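Local coordinates for m3DLH protein (Halieaceae bacterium, PDB 7JKA) that probably hydrolyses ester or lactone bonds, as a member of the dienelactone hydrolase family with an alpha/beta-hydrolase fold, at residues 141-146 with 167-172; 214-219 with 233-238; 150-155 with 244-249; 45-50 with 70-75; 174-179 with 206-211. All coordinates share one frame; numbering follows the deposited sequence.

Interaction 1: residues 141-146 with 167-172; sequences LARSGA and GRIRGR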
# COMPACT_ATOMS: atom_id res chain seq x y z
N LEU A 141 1.60 -8.29 3.08
CA LEU A 141 1.40 -8.08 4.51
C LEU A 141 0.09 -8.72 4.97
O LEU A 141 0.05 -9.40 5.99
CB LEU A 141 1.38 -6.59 4.83
CG LEU A 141 1.18 -6.19 6.31
CD1 LEU A 141 2.29 -6.77 7.20
CD2 LEU A 141 1.17 -4.66 6.40
N ALA A 142 -0.97 -8.56 4.18
CA ALA A 142 -2.22 -9.23 4.52
C ALA A 142 -2.06 -10.74 4.51
O ALA A 142 -2.56 -11.44 5.40
CB ALA A 142 -3.31 -8.80 3.56
N ARG A 143 -1.38 -11.27 3.48
CA ARG A 143 -1.20 -12.72 3.36
C ARG A 143 -0.41 -13.29 4.53
O ARG A 143 -0.60 -14.46 4.90
CB ARG A 143 -0.49 -13.02 2.05
CG ARG A 143 -1.39 -12.93 0.83
CD ARG A 143 -0.57 -13.02 -0.46
NE ARG A 143 -1.42 -13.23 -1.64
CZ ARG A 143 -0.97 -13.12 -2.88
NH1 ARG A 143 0.30 -12.81 -3.12
NH2 ARG A 143 -1.78 -13.37 -3.90
N SER A 144 0.48 -12.48 5.11
CA SER A 144 1.28 -12.95 6.25
C SER A 144 0.43 -13.20 7.48
O SER A 144 0.90 -13.83 8.44
CB SER A 144 2.36 -11.93 6.58
OG SER A 144 1.83 -10.86 7.36
N GLY A 145 -0.81 -12.72 7.48
CA GLY A 145 -1.69 -12.90 8.62
C GLY A 145 -1.65 -11.77 9.61
O GLY A 145 -2.11 -11.93 10.75
N ALA A 146 -1.12 -10.62 9.21
CA ALA A 146 -1.07 -9.46 10.08
C ALA A 146 -2.47 -8.97 10.43
O ALA A 146 -3.45 -9.17 9.69
CB ALA A 146 -0.26 -8.35 9.41
N GLY A 167 -6.31 -18.69 3.85
CA GLY A 167 -7.09 -18.29 5.00
C GLY A 167 -6.45 -17.28 5.93
O GLY A 167 -7.04 -16.96 6.97
N ARG A 168 -5.27 -16.75 5.61
CA ARG A 168 -4.60 -15.86 6.55
C ARG A 168 -4.93 -14.39 6.34
O ARG A 168 -4.53 -13.56 7.17
CB ARG A 168 -3.08 -16.07 6.49
CG ARG A 168 -2.61 -17.42 7.05
CD ARG A 168 -2.73 -17.48 8.58
NE ARG A 168 -2.23 -18.73 9.14
CZ ARG A 168 -2.52 -19.18 10.36
NH1 ARG A 168 -3.33 -18.50 11.17
NH2 ARG A 168 -2.02 -20.34 10.77
N ILE A 169 -5.65 -14.01 5.29
CA ILE A 169 -6.05 -12.62 5.13
C ILE A 169 -7.20 -12.34 6.09
O ILE A 169 -8.23 -13.02 6.07
CB ILE A 169 -6.44 -12.30 3.69
CG1 ILE A 169 -5.19 -12.36 2.80
CG2 ILE A 169 -7.05 -10.91 3.63
CD1 ILE A 169 -5.51 -12.28 1.31
N ARG A 170 -7.00 -11.36 6.95
CA ARG A 170 -7.97 -11.09 8.00
C ARG A 170 -8.80 -9.84 7.75
O ARG A 170 -9.83 -9.67 8.40
CB ARG A 170 -7.24 -10.97 9.33
CG ARG A 170 -6.49 -12.26 9.60
CD ARG A 170 -5.45 -12.07 10.65
NE ARG A 170 -6.06 -11.54 11.85
CZ ARG A 170 -5.37 -11.33 12.96
NH1 ARG A 170 -5.97 -10.84 14.03
NH2 ARG A 170 -4.08 -11.62 12.99
N GLY A 171 -8.40 -8.99 6.81
CA GLY A 171 -9.08 -7.74 6.55
C GLY A 171 -9.93 -7.78 5.29
O GLY A 171 -9.96 -8.75 4.55
N ARG A 172 -10.63 -6.67 5.08
CA ARG A 172 -11.39 -6.49 3.85
C ARG A 172 -10.46 -5.95 2.77
O ARG A 172 -9.66 -5.04 3.04
CB ARG A 172 -12.55 -5.52 4.10
CG ARG A 172 -13.35 -5.97 5.33
CD ARG A 172 -14.50 -5.06 5.69
NE ARG A 172 -14.90 -5.37 7.06
CZ ARG A 172 -16.02 -4.97 7.63
NH1 ARG A 172 -16.89 -4.24 6.94
NH2 ARG A 172 -16.27 -5.31 8.88
O HOH W 1 -4.21 -10.12 7.21
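Ala142 meets Ile169 where helix 133-143 runs out against the loop that leads into strand 172-178. CB of Ala142 lies 4.1 Å from CG1 of Ile169, and both groups are apolar. Water 1 lies 2.8 Å from Ala142 O. It is also hydrogen-bonded to Ala146 O and accepts from Arg170 N, so it links the two segments through three backbone atoms. Arg143 runs alongside Ile169, its CG 4.2 Å from Ile169 CD1. Its guanidinium is engaged elsewhere, with Glu140, Glu195 and the carbonyl of Leu159. The carbonyl O of Arg143 touches CB of Arg168 at 3.4 Å. Gly145 is the residue of positive phi (92°) in a Schellman motif after the helix. A side chain here would collide with the carbonyl O of Ser144. Gly145 CA makes a CA-H...O contact with Arg168 O at 3.3 Å. Gly145 O accepts from NH2 of Arg170 at 3.0 Å, with an N-H...O angle of 150°. The bend of the Arg170 chain at chi3 (56°) turns the guanidinium back to this carbonyl, and CD passes Ala146 O at 3.7 Å. The contact is thus mainly a matter of backbone oxygens at a helix C-terminus. An arginine N-H and a water meet them, while Gly145 CA-H turns to a carbonyl of the loop. The positive guanidinium probably suits the negative end of the helix dipole.

Interaction 2: residues 214-219 with 233-238; sequences SFTDPA and LTEARS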
# COMPACT_ATOMS: atom_id res chain seq x y z
N SER A 214 -0.02 3.48 -12.79
CA SER A 214 0.39 4.72 -12.13
C SER A 214 -0.66 5.82 -12.25
O SER A 214 -0.33 7.01 -12.29
CB SER A 214 1.74 5.20 -12.67
OG SER A 214 2.71 4.21 -12.40
N PHE A 215 -1.94 5.43 -12.27
CA PHE A 215 -2.97 6.42 -12.53
C PHE A 215 -3.14 7.42 -11.39
O PHE A 215 -3.78 8.46 -11.60
CB PHE A 215 -4.31 5.73 -12.85
CG PHE A 215 -4.84 4.86 -11.75
CD1 PHE A 215 -5.40 5.41 -10.59
CD2 PHE A 215 -4.90 3.49 -11.93
CE1 PHE A 215 -5.95 4.55 -9.61
CE2 PHE A 215 -5.42 2.63 -10.97
CZ PHE A 215 -5.95 3.16 -9.80
N THR A 216 -2.56 7.18 -10.21
CA THR A 216 -2.66 8.15 -9.12
C THR A 216 -1.54 9.19 -9.13
O THR A 216 -1.57 10.10 -8.30
CB THR A 216 -2.62 7.45 -7.76
OG1 THR A 216 -1.35 6.79 -7.62
CG2 THR A 216 -3.74 6.43 -7.62
N ASP A 217 -0.57 9.10 -10.04
CA ASP A 217 0.60 9.96 -9.96
C ASP A 217 0.58 10.99 -11.07
O ASP A 217 0.77 10.63 -12.25
CB ASP A 217 1.88 9.14 -10.03
CG ASP A 217 3.12 9.97 -9.74
OD1 ASP A 217 2.98 11.13 -9.29
OD2 ASP A 217 4.25 9.47 -9.97
N PRO A 218 0.37 12.29 -10.76
CA PRO A 218 0.46 13.33 -11.79
C PRO A 218 1.80 13.34 -12.52
O PRO A 218 1.89 13.83 -13.65
CB PRO A 218 0.26 14.63 -11.00
CG PRO A 218 -0.54 14.22 -9.81
CD PRO A 218 -0.07 12.83 -9.46
N ALA A 219 2.83 12.79 -11.89
CA ALA A 219 4.17 12.73 -12.46
C ALA A 219 4.39 11.47 -13.30
O ALA A 219 5.52 11.24 -13.76
CB ALA A 219 5.23 12.81 -11.36
N LEU A 233 -9.63 11.34 -12.88
CA LEU A 233 -10.96 10.84 -12.53
C LEU A 233 -10.85 9.54 -11.74
O LEU A 233 -11.49 9.37 -10.70
CB LEU A 233 -11.78 10.65 -13.80
CG LEU A 233 -13.31 10.55 -13.67
CD1 LEU A 233 -13.84 11.62 -12.73
CD2 LEU A 233 -13.95 10.67 -15.05
N THR A 234 -10.03 8.61 -12.23
CA THR A 234 -9.83 7.34 -11.53
C THR A 234 -9.12 7.56 -10.21
O THR A 234 -9.42 6.87 -9.22
CB THR A 234 -9.03 6.38 -12.41
OG1 THR A 234 -9.76 6.12 -13.62
CG2 THR A 234 -8.80 5.07 -11.68
N GLU A 235 -8.19 8.51 -10.15
CA GLU A 235 -7.57 8.83 -8.87
C GLU A 235 -8.62 9.22 -7.84
O GLU A 235 -8.64 8.70 -6.72
CB GLU A 235 -6.54 9.96 -9.02
CG GLU A 235 -5.90 10.25 -7.65
CD GLU A 235 -5.01 11.48 -7.63
OE1 GLU A 235 -5.25 12.41 -8.44
OE2 GLU A 235 -4.07 11.52 -6.80
N ALA A 236 -9.56 10.08 -8.23
CA ALA A 236 -10.58 10.53 -7.29
C ALA A 236 -11.55 9.41 -6.94
O ALA A 236 -11.89 9.21 -5.76
CB ALA A 236 -11.33 11.71 -7.89
N ARG A 237 -12.00 8.66 -7.94
CA ARG A 237 -12.95 7.59 -7.68
C ARG A 237 -12.36 6.52 -6.76
O ARG A 237 -13.04 6.04 -5.83
CB ARG A 237 -13.40 6.93 -8.99
CG ARG A 237 -14.29 7.81 -9.85
CD ARG A 237 -14.31 7.26 -11.25
NE ARG A 237 -15.32 7.94 -12.04
CZ ARG A 237 -15.54 7.68 -13.33
NH1 ARG A 237 -14.82 6.78 -13.97
NH2 ARG A 237 -16.50 8.34 -13.97
N SER A 238 -11.13 6.09 -7.04
CA SER A 238 -10.52 5.06 -6.22
C SER A 238 -10.22 5.57 -4.81
O SER A 238 -10.36 4.81 -3.85
CB SER A 238 -9.24 4.54 -6.89
OG SER A 238 -8.28 5.57 -7.10
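The Thr234 side chain meets that of Phe215 nearly square-on, with the methyl of the threonine over one face of the ring. Thr234 CG2 stands 3.7 Å from the centroid of the Phe215 ring and 17° off its normal, a CH-pi contact. In Thr234 the methyl is anti to the backbone N, which presents it to the ring. OG1 lies beside that N and bonds to Glu231. Phe215 holds CG between its backbone N and carbonyl carbon (chi1 60°), and this setting carries the ring to the helix. Ser238 OG comes to the ring edge, 3.6 Å from Phe215 CE1. Ser238 OG donates to Thr234 O at 2.7 Å, on the opposite face of the carbonyl plane from Ser238 N. Glu235 reaches out in an extended chain beside Thr216, its CG 4.3 Å from Thr216 CB. OE2 of Glu235 is salt-bridged to Arg61 and Arg64, and OE1 bonds to Tyr230. An alanine at Phe215 would remove the ring and would probably leave a gap beside the Thr234 methyl and the Ser238 hydroxyl. Residues 214-217 form a type I turn, and Asp217 OD1 starts an Asx turn by accepting from Ala219 N. The loop packs on helix 232-250, with helix 56-67 touching Pro218 and Asp217. Phe215 also meets His155 edge-to-face, just beyond strand 150-154, and Tyr208 of strand 203-208 touches Thr234 and Ser238.

Interaction 3: residues 150-155 with 244-249; sequences AIVTFH and NLFDEV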
# COMPACT_ATOMS: atom_id res chain seq x y z
N ALA A 150 -8.31 -3.60 6.83
CA ALA A 150 -8.60 -3.24 5.45
C ALA A 150 -7.29 -3.11 4.69
O ALA A 150 -6.28 -2.68 5.26
CB ALA A 150 -9.37 -1.91 5.35
N ILE A 151 -7.32 -3.50 3.43
CA ILE A 151 -6.18 -3.39 2.53
C ILE A 151 -6.71 -2.84 1.22
O ILE A 151 -7.69 -3.38 0.69
CB ILE A 151 -5.50 -4.75 2.28
CG1 ILE A 151 -5.06 -5.39 3.60
CG2 ILE A 151 -4.32 -4.58 1.37
CD1 ILE A 151 -6.07 -6.39 4.10
N VAL A 152 -6.08 -1.79 0.70
CA VAL A 152 -6.50 -1.20 -0.57
C VAL A 152 -5.28 -1.04 -1.44
O VAL A 152 -4.27 -0.48 -1.00
CB VAL A 152 -7.19 0.16 -0.39
CG1 VAL A 152 -7.73 0.65 -1.76
CG2 VAL A 152 -8.34 0.05 0.62
N THR A 153 -5.35 -1.53 -2.68
CA THR A 153 -4.25 -1.38 -3.62
C THR A 153 -4.64 -0.47 -4.77
O THR A 153 -5.80 -0.43 -5.20
CB THR A 153 -3.77 -2.73 -4.17
OG1 THR A 153 -4.76 -3.31 -5.04
CG2 THR A 153 -3.53 -3.69 -3.03
N PHE A 154 -3.66 0.27 -5.28
CA PHE A 154 -3.87 1.16 -6.42
C PHE A 154 -2.88 0.78 -7.50
O PHE A 154 -1.66 0.82 -7.27
CB PHE A 154 -3.69 2.63 -6.02
CG PHE A 154 -4.62 3.10 -4.94
CD1 PHE A 154 -4.26 3.03 -3.59
CD2 PHE A 154 -5.83 3.68 -5.27
CE1 PHE A 154 -5.10 3.47 -2.60
CE2 PHE A 154 -6.71 4.13 -4.28
CZ PHE A 154 -6.33 4.03 -2.93
N HIS A 155 -3.39 0.43 -8.67
CA HIS A 155 -2.58 0.02 -9.84
C HIS A 155 -1.40 -0.86 -9.44
O HIS A 155 -0.25 -0.60 -9.79
CB HIS A 155 -2.13 1.22 -10.69
CG HIS A 155 -1.57 2.39 -9.91
ND1 HIS A 155 -0.25 2.48 -9.53
CD2 HIS A 155 -2.16 3.54 -9.49
CE1 HIS A 155 -0.06 3.62 -8.88
NE2 HIS A 155 -1.20 4.27 -8.83
N ASN A 244 -14.65 5.07 1.52
CA ASN A 244 -15.90 4.38 1.87
C ASN A 244 -15.62 3.08 2.62
O ASN A 244 -16.35 2.73 3.55
CB ASN A 244 -16.75 4.08 0.64
CG ASN A 244 -17.30 5.33 -0.05
OD1 ASN A 244 -17.46 6.39 0.56
ND2 ASN A 244 -17.64 5.19 -1.33
N LEU A 245 -14.59 2.33 2.19
CA LEU A 245 -14.23 1.09 2.87
C LEU A 245 -13.72 1.37 4.27
O LEU A 245 -14.12 0.71 5.24
CB LEU A 245 -13.18 0.32 2.07
CG LEU A 245 -12.78 -1.03 2.66
CD1 LEU A 245 -13.98 -1.96 2.79
CD2 LEU A 245 -11.70 -1.68 1.80
N PHE A 246 -12.83 2.35 4.39
CA PHE A 246 -12.31 2.71 5.71
C PHE A 246 -13.44 3.14 6.65
O PHE A 246 -13.47 2.74 7.82
CB PHE A 246 -11.29 3.83 5.58
CG PHE A 246 -9.95 3.38 5.03
CD1 PHE A 246 -9.71 2.05 4.68
CD2 PHE A 246 -8.95 4.31 4.81
CE1 PHE A 246 -8.47 1.65 4.17
CE2 PHE A 246 -7.70 3.92 4.31
CZ PHE A 246 -7.46 2.61 3.99
N ASP A 247 -14.39 3.94 6.15
CA ASP A 247 -15.50 4.37 7.00
C ASP A 247 -16.30 3.17 7.49
O ASP A 247 -16.75 3.13 8.64
CB ASP A 247 -16.43 5.32 6.23
CG ASP A 247 -15.87 6.70 6.08
OD1 ASP A 247 -14.83 7.01 6.70
OD2 ASP A 247 -16.48 7.49 5.33
N GLU A 248 -16.51 2.20 6.60
CA GLU A 248 -17.25 1.00 6.97
C GLU A 248 -16.55 0.26 8.10
O GLU A 248 -17.18 -0.16 9.08
CB GLU A 248 -17.39 0.13 5.72
CG GLU A 248 -18.16 -1.13 5.88
CD GLU A 248 -17.96 -2.03 4.66
OE1 GLU A 248 -18.54 -1.73 3.59
OE2 GLU A 248 -17.21 -3.01 4.78
N VAL A 249 -15.23 0.12 7.99
CA VAL A 249 -14.45 -0.67 8.94
C VAL A 249 -14.19 0.10 10.23
O VAL A 249 -14.26 -0.47 11.32
CB VAL A 249 -13.14 -1.12 8.27
CG1 VAL A 249 -12.28 -1.90 9.27
CG2 VAL A 249 -13.44 -1.95 7.04
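Strand 150-154 and the helix segment 244-249 run antiparallel at 178°, their axes 9.3 Å apart at closest approach. Ala150 and Val152 point toward the helix and carry the strand side of the contact. The methyl of Ala150 comes to the edge of the Phe246 ring, with CB 3.9 Å from CE1. CB of Ala150 is also 4.3 Å from CD2 of Leu245 and 4.4 Å from CG2 of Val249. Val152 reaches both helix partners through one branch. Its CG2 is 4.0 Å from Leu245 CD2 and 3.9 Å from Phe246 CE1. Val152 and Leu245 overlap flank to flank, running opposite ways. The first bond of Phe246 points neither at the strand nor away from it, but its CG is anti to the carbonyl carbon (chi1 -74°), which brings CE1 up to both strand residues. Beyond the strand, Phe246 packs on Ala127 and Ile129 of strand 126-131. Leu245 touches Leu174 of strand 172-178. No hydrogen bond joins the two segments. The strand's backbone groups bond to its neighbours in the sheet, and the helix keeps its own. This is helix-on-sheet packing of an alpha/beta fold, and its chemistry is wholly apolar: shape and burial hold it.

Interaction 4: residues 45-50 with 70-75; sequences VVVFPE and YAALAA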
# COMPACT_ATOMS: atom_id res chain seq x y z
N VAL A 45 -2.86 3.85 9.26
CA VAL A 45 -2.75 3.35 7.89
C VAL A 45 -1.28 3.31 7.52
O VAL A 45 -0.59 4.34 7.61
CB VAL A 45 -3.54 4.22 6.89
CG1 VAL A 45 -3.46 3.61 5.46
CG2 VAL A 45 -4.99 4.41 7.32
N VAL A 46 -0.78 2.12 7.14
CA VAL A 46 0.53 2.04 6.51
C VAL A 46 0.36 2.38 5.04
O VAL A 46 -0.58 1.91 4.37
CB VAL A 46 1.17 0.66 6.66
CG1 VAL A 46 2.57 0.66 6.00
CG2 VAL A 46 1.26 0.27 8.09
N VAL A 47 1.27 3.20 4.52
CA VAL A 47 1.26 3.58 3.11
C VAL A 47 2.53 3.04 2.47
O VAL A 47 3.64 3.53 2.75
CB VAL A 47 1.17 5.10 2.94
CG1 VAL A 47 1.13 5.49 1.47
CG2 VAL A 47 -0.05 5.70 3.72
N PHE A 48 2.38 2.05 1.58
CA PHE A 48 3.54 1.54 0.87
C PHE A 48 3.67 2.25 -0.47
O PHE A 48 2.69 2.32 -1.23
CB PHE A 48 3.44 0.03 0.67
CG PHE A 48 3.54 -0.75 1.95
CD1 PHE A 48 4.77 -0.85 2.61
CD2 PHE A 48 2.42 -1.33 2.51
CE1 PHE A 48 4.86 -1.56 3.81
CE2 PHE A 48 2.50 -2.04 3.71
CZ PHE A 48 3.70 -2.15 4.36
N PRO A 49 4.84 2.79 -0.77
CA PRO A 49 5.02 3.59 -1.98
C PRO A 49 5.21 2.70 -3.21
O PRO A 49 5.33 1.48 -3.13
CB PRO A 49 6.32 4.35 -1.68
CG PRO A 49 7.14 3.29 -0.91
CD PRO A 49 6.09 2.66 0.00
N GLU A 50 5.25 3.35 -4.38
CA GLU A 50 5.75 2.68 -5.58
C GLU A 50 7.17 2.15 -5.35
O GLU A 50 7.82 2.53 -4.37
CB GLU A 50 5.71 3.64 -6.77
CG GLU A 50 4.29 3.97 -7.23
CD GLU A 50 4.29 4.59 -8.61
OE1 GLU A 50 5.06 5.54 -8.85
OE2 GLU A 50 3.53 4.13 -9.49
N TYR A 70 -6.74 10.15 10.15
CA TYR A 70 -5.95 8.94 10.40
C TYR A 70 -4.53 9.33 10.80
O TYR A 70 -4.11 10.47 10.66
CB TYR A 70 -5.93 8.03 9.18
CG TYR A 70 -7.31 7.73 8.62
CD1 TYR A 70 -8.36 7.43 9.47
CD2 TYR A 70 -7.54 7.76 7.27
CE1 TYR A 70 -9.60 7.15 8.97
CE2 TYR A 70 -8.78 7.49 6.76
CZ TYR A 70 -9.80 7.18 7.61
OH TYR A 70 -11.06 6.90 7.13
N ALA A 71 -3.78 8.34 11.29
CA ALA A 71 -2.34 8.44 11.47
C ALA A 71 -1.72 7.51 10.44
O ALA A 71 -2.01 6.32 10.46
CB ALA A 71 -1.92 8.01 12.88
N ALA A 72 -0.93 8.07 9.53
CA ALA A 72 -0.48 7.34 8.36
C ALA A 72 1.05 7.29 8.35
O ALA A 72 1.70 8.33 8.40
CB ALA A 72 -1.03 8.00 7.09
N LEU A 73 1.60 6.08 8.24
CA LEU A 73 3.05 5.90 8.15
C LEU A 73 3.41 5.64 6.69
O LEU A 73 3.08 4.58 6.15
CB LEU A 73 3.51 4.74 9.03
CG LEU A 73 5.03 4.52 8.99
CD1 LEU A 73 5.72 5.60 9.78
CD2 LEU A 73 5.41 3.15 9.57
N ALA A 74 4.09 6.59 6.07
CA ALA A 74 4.70 6.35 4.77
C ALA A 74 5.93 5.47 4.98
O ALA A 74 6.87 5.87 5.67
CB ALA A 74 5.04 7.68 4.11
N ALA A 75 5.94 4.29 4.38
CA ALA A 75 6.95 3.28 4.64
C ALA A 75 8.13 3.35 3.68
O ALA A 75 7.99 3.74 2.51
CB ALA A 75 6.35 1.88 4.55
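Val47 and Val45 each use both their N-H and their C=O to bind residues 71-75. Val47 N donates to Leu73 O at 2.8 Å, with an N-H...O angle of 167°. Val47 O accepts from Ala75 N at 2.9 Å. Val45 N donates to Ala71 O at 2.9 Å. Val45 O takes Leu73 N, also at 2.9 Å, nearly along the C=O axis. It is also met by Ala72 CA in a CA-H...O contact. These four bonds make a regular parallel ladder, with Val45 beside Ala72, Val46 beside Leu73 and Val47 beside Ala74. The strand axes cross at -27°. With helix 56-67 the two strands form a beta-alpha-beta unit of the alpha/beta-hydrolase sheet. Val45, Val47, Ala72 and Ala74 share one face of the sheet, where Leu65 of that helix packs on Val45 and Val47. There Val47 CG2 lies 4.2 Å from Ala72 CB. Val45 and Tyr70 meet obliquely on this side. Val46 and Leu73 point to the other face, where Leu112 and Leu115 of helix 101-116 touch Val46. At the end of the ladder, Ala75 CB sits 3.7 Å from CD1 of Phe48. Phe48 has CG anti to its carbonyl carbon (chi1 -68°), which brings the ring to this methyl. Pro49 closes the end of the pairing, its CD 3.3 Å from the buried Ala75 O, which has no hydrogen-bond partner in the model.

Interaction 5: residues 174-179 with 206-211; sequences LVCHGA and TFYGNA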
# COMPACT_ATOMS: atom_id res chain seq x y z
N LEU A 174 -9.71 -4.40 -1.07
CA LEU A 174 -10.19 -3.67 -2.24
C LEU A 174 -9.02 -3.44 -3.20
O LEU A 174 -8.04 -2.80 -2.82
CB LEU A 174 -10.81 -2.33 -1.84
CG LEU A 174 -11.11 -1.38 -3.01
CD1 LEU A 174 -12.20 -1.93 -3.92
CD2 LEU A 174 -11.54 -0.07 -2.45
N VAL A 175 -9.13 -3.98 -4.41
CA VAL A 175 -8.13 -3.79 -5.47
C VAL A 175 -8.67 -2.75 -6.44
O VAL A 175 -9.71 -2.99 -7.07
CB VAL A 175 -7.82 -5.10 -6.20
CG1 VAL A 175 -6.94 -4.83 -7.41
CG2 VAL A 175 -7.11 -6.07 -5.25
N CYS A 176 -7.97 -1.62 -6.59
CA CYS A 176 -8.32 -0.60 -7.58
C CYS A 176 -7.35 -0.74 -8.75
O CYS A 176 -6.17 -0.38 -8.65
CB CYS A 176 -8.26 0.80 -6.99
SG CYS A 176 -9.33 1.03 -5.54
N HIS A 177 -7.86 -1.22 -9.87
CA HIS A 177 -7.07 -1.69 -11.00
C HIS A 177 -7.38 -0.86 -12.24
O HIS A 177 -8.56 -0.68 -12.59
CB HIS A 177 -7.40 -3.16 -11.25
CG HIS A 177 -6.76 -3.74 -12.48
ND1 HIS A 177 -5.40 -3.92 -12.59
CD2 HIS A 177 -7.31 -4.20 -13.63
CE1 HIS A 177 -5.13 -4.46 -13.77
NE2 HIS A 177 -6.27 -4.64 -14.42
N GLY A 178 -6.35 -0.40 -12.93
CA GLY A 178 -6.52 0.26 -14.21
C GLY A 178 -6.71 -0.78 -15.29
O GLY A 178 -5.86 -1.64 -15.50
N ALA A 179 -7.85 -0.74 -15.99
CA ALA A 179 -8.15 -1.78 -16.95
C ALA A 179 -7.20 -1.75 -18.14
O ALA A 179 -7.04 -2.77 -18.83
CB ALA A 179 -9.60 -1.65 -17.42
N THR A 206 -12.10 -3.70 -8.54
CA THR A 206 -12.70 -2.77 -9.48
C THR A 206 -11.76 -2.53 -10.66
O THR A 206 -10.60 -2.15 -10.48
CB THR A 206 -13.08 -1.44 -8.81
OG1 THR A 206 -14.06 -1.71 -7.79
CG2 THR A 206 -13.63 -0.44 -9.84
N PHE A 207 -12.27 -2.79 -11.85
CA PHE A 207 -11.65 -2.41 -13.12
C PHE A 207 -12.08 -0.98 -13.43
O PHE A 207 -13.27 -0.71 -13.64
CB PHE A 207 -12.10 -3.33 -14.26
CG PHE A 207 -11.53 -4.72 -14.22
CD1 PHE A 207 -11.99 -5.65 -13.29
CD2 PHE A 207 -10.57 -5.11 -15.14
CE1 PHE A 207 -11.48 -6.95 -13.28
CE2 PHE A 207 -10.06 -6.42 -15.15
CZ PHE A 207 -10.50 -7.33 -14.20
N TYR A 208 -11.12 -0.05 -13.46
CA TYR A 208 -11.37 1.34 -13.86
C TYR A 208 -10.99 1.48 -15.34
O TYR A 208 -9.80 1.48 -15.69
CB TYR A 208 -10.58 2.31 -12.99
CG TYR A 208 -11.10 2.37 -11.58
CD1 TYR A 208 -12.22 3.14 -11.27
CD2 TYR A 208 -10.48 1.67 -10.54
CE1 TYR A 208 -12.70 3.21 -9.96
CE2 TYR A 208 -10.96 1.74 -9.25
CZ TYR A 208 -12.07 2.52 -8.97
OH TYR A 208 -12.56 2.60 -7.67
N GLY A 209 -11.99 1.59 -16.20
CA GLY A 209 -11.71 1.55 -17.62
C GLY A 209 -10.81 2.66 -18.12
O GLY A 209 -10.05 2.47 -19.07
N ASN A 210 -10.88 3.83 -17.50
CA ASN A 210 -10.13 4.96 -18.04
C ASN A 210 -8.62 4.79 -17.91
O ASN A 210 -7.86 5.46 -18.61
CB ASN A 210 -10.53 6.26 -17.32
CG ASN A 210 -11.95 6.70 -17.60
OD1 ASN A 210 -12.56 6.37 -18.63
ND2 ASN A 210 -12.50 7.50 -16.68
N ALA A 211 -8.16 3.90 -17.05
CA ALA A 211 -6.88 4.06 -16.39
C ALA A 211 -5.89 2.96 -16.75
O ALA A 211 -6.26 1.80 -16.98
CB ALA A 211 -7.07 4.08 -14.89
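Strands 172-178 and 203-208, with helix 186-198 between them, form a beta-alpha-beta unit, and His177 and Phe207 pair across its parallel ladder. Val175 O receives Thr206 N at 2.9 Å. Thr206 O then receives His177 N, and His177 O receives Tyr208 N at 2.8 Å. Ala179 N closes the series on Tyr208 O. That last carbonyl also takes Ala211 N, from the opposite face of its plane, which ties the type I turn of 208-211 to the strand end. The side chains of His177 and Phe207 run alongside each other. The imidazole edge is turned to the phenyl face in an offset edge-to-face pair, planes at 86° and centroids 5.2 Å apart. The CD2 atoms of His177 and Phe207 are 3.7 Å apart. On the other face of the sheet Tyr208 lies beside Cys176, its CE2 3.6 Å from Cys176 CB. With CG anti to the carbonyl carbon (chi1 -70°), the Tyr208 ring brings its edge to Cys176. SG of Cys176 stands 5.4 Å from the Tyr208 centroid, also at the edge. CG2 of Thr206 lies over one face of the Tyr208 ring, toward its rim. A serine in place of Tyr208 would lack the ring and would probably leave Cys176 and the Thr206 methyl without their flat partner. Ala179 CB touches the Phe207 ring edge. Successive parallel strands joined by a helix, as here, are typical of the alpha/beta-hydrolase sheet.

Overall arrangement
From the N terminus, interaction 4 comes first. It closes the short loop through helix 56-67 and pairs two parallel strands. Interaction 1 follows and ties the end of helix 133-143 to the loop before strand 172-178. Interaction 3 begins between the segments of interaction 1 and ends near the C terminus, so these two cross. Interactions 5 and 2 both fall within the long span of interaction 3, one after the other. Interaction 5 adds strand 203-208 to the sheet. Interaction 2 fixes the following loop to helix 232-250, which interaction 3 lays against strand 150-154. Glu50, His155 and Ser214 bring interactions 4, 3 and 2 together.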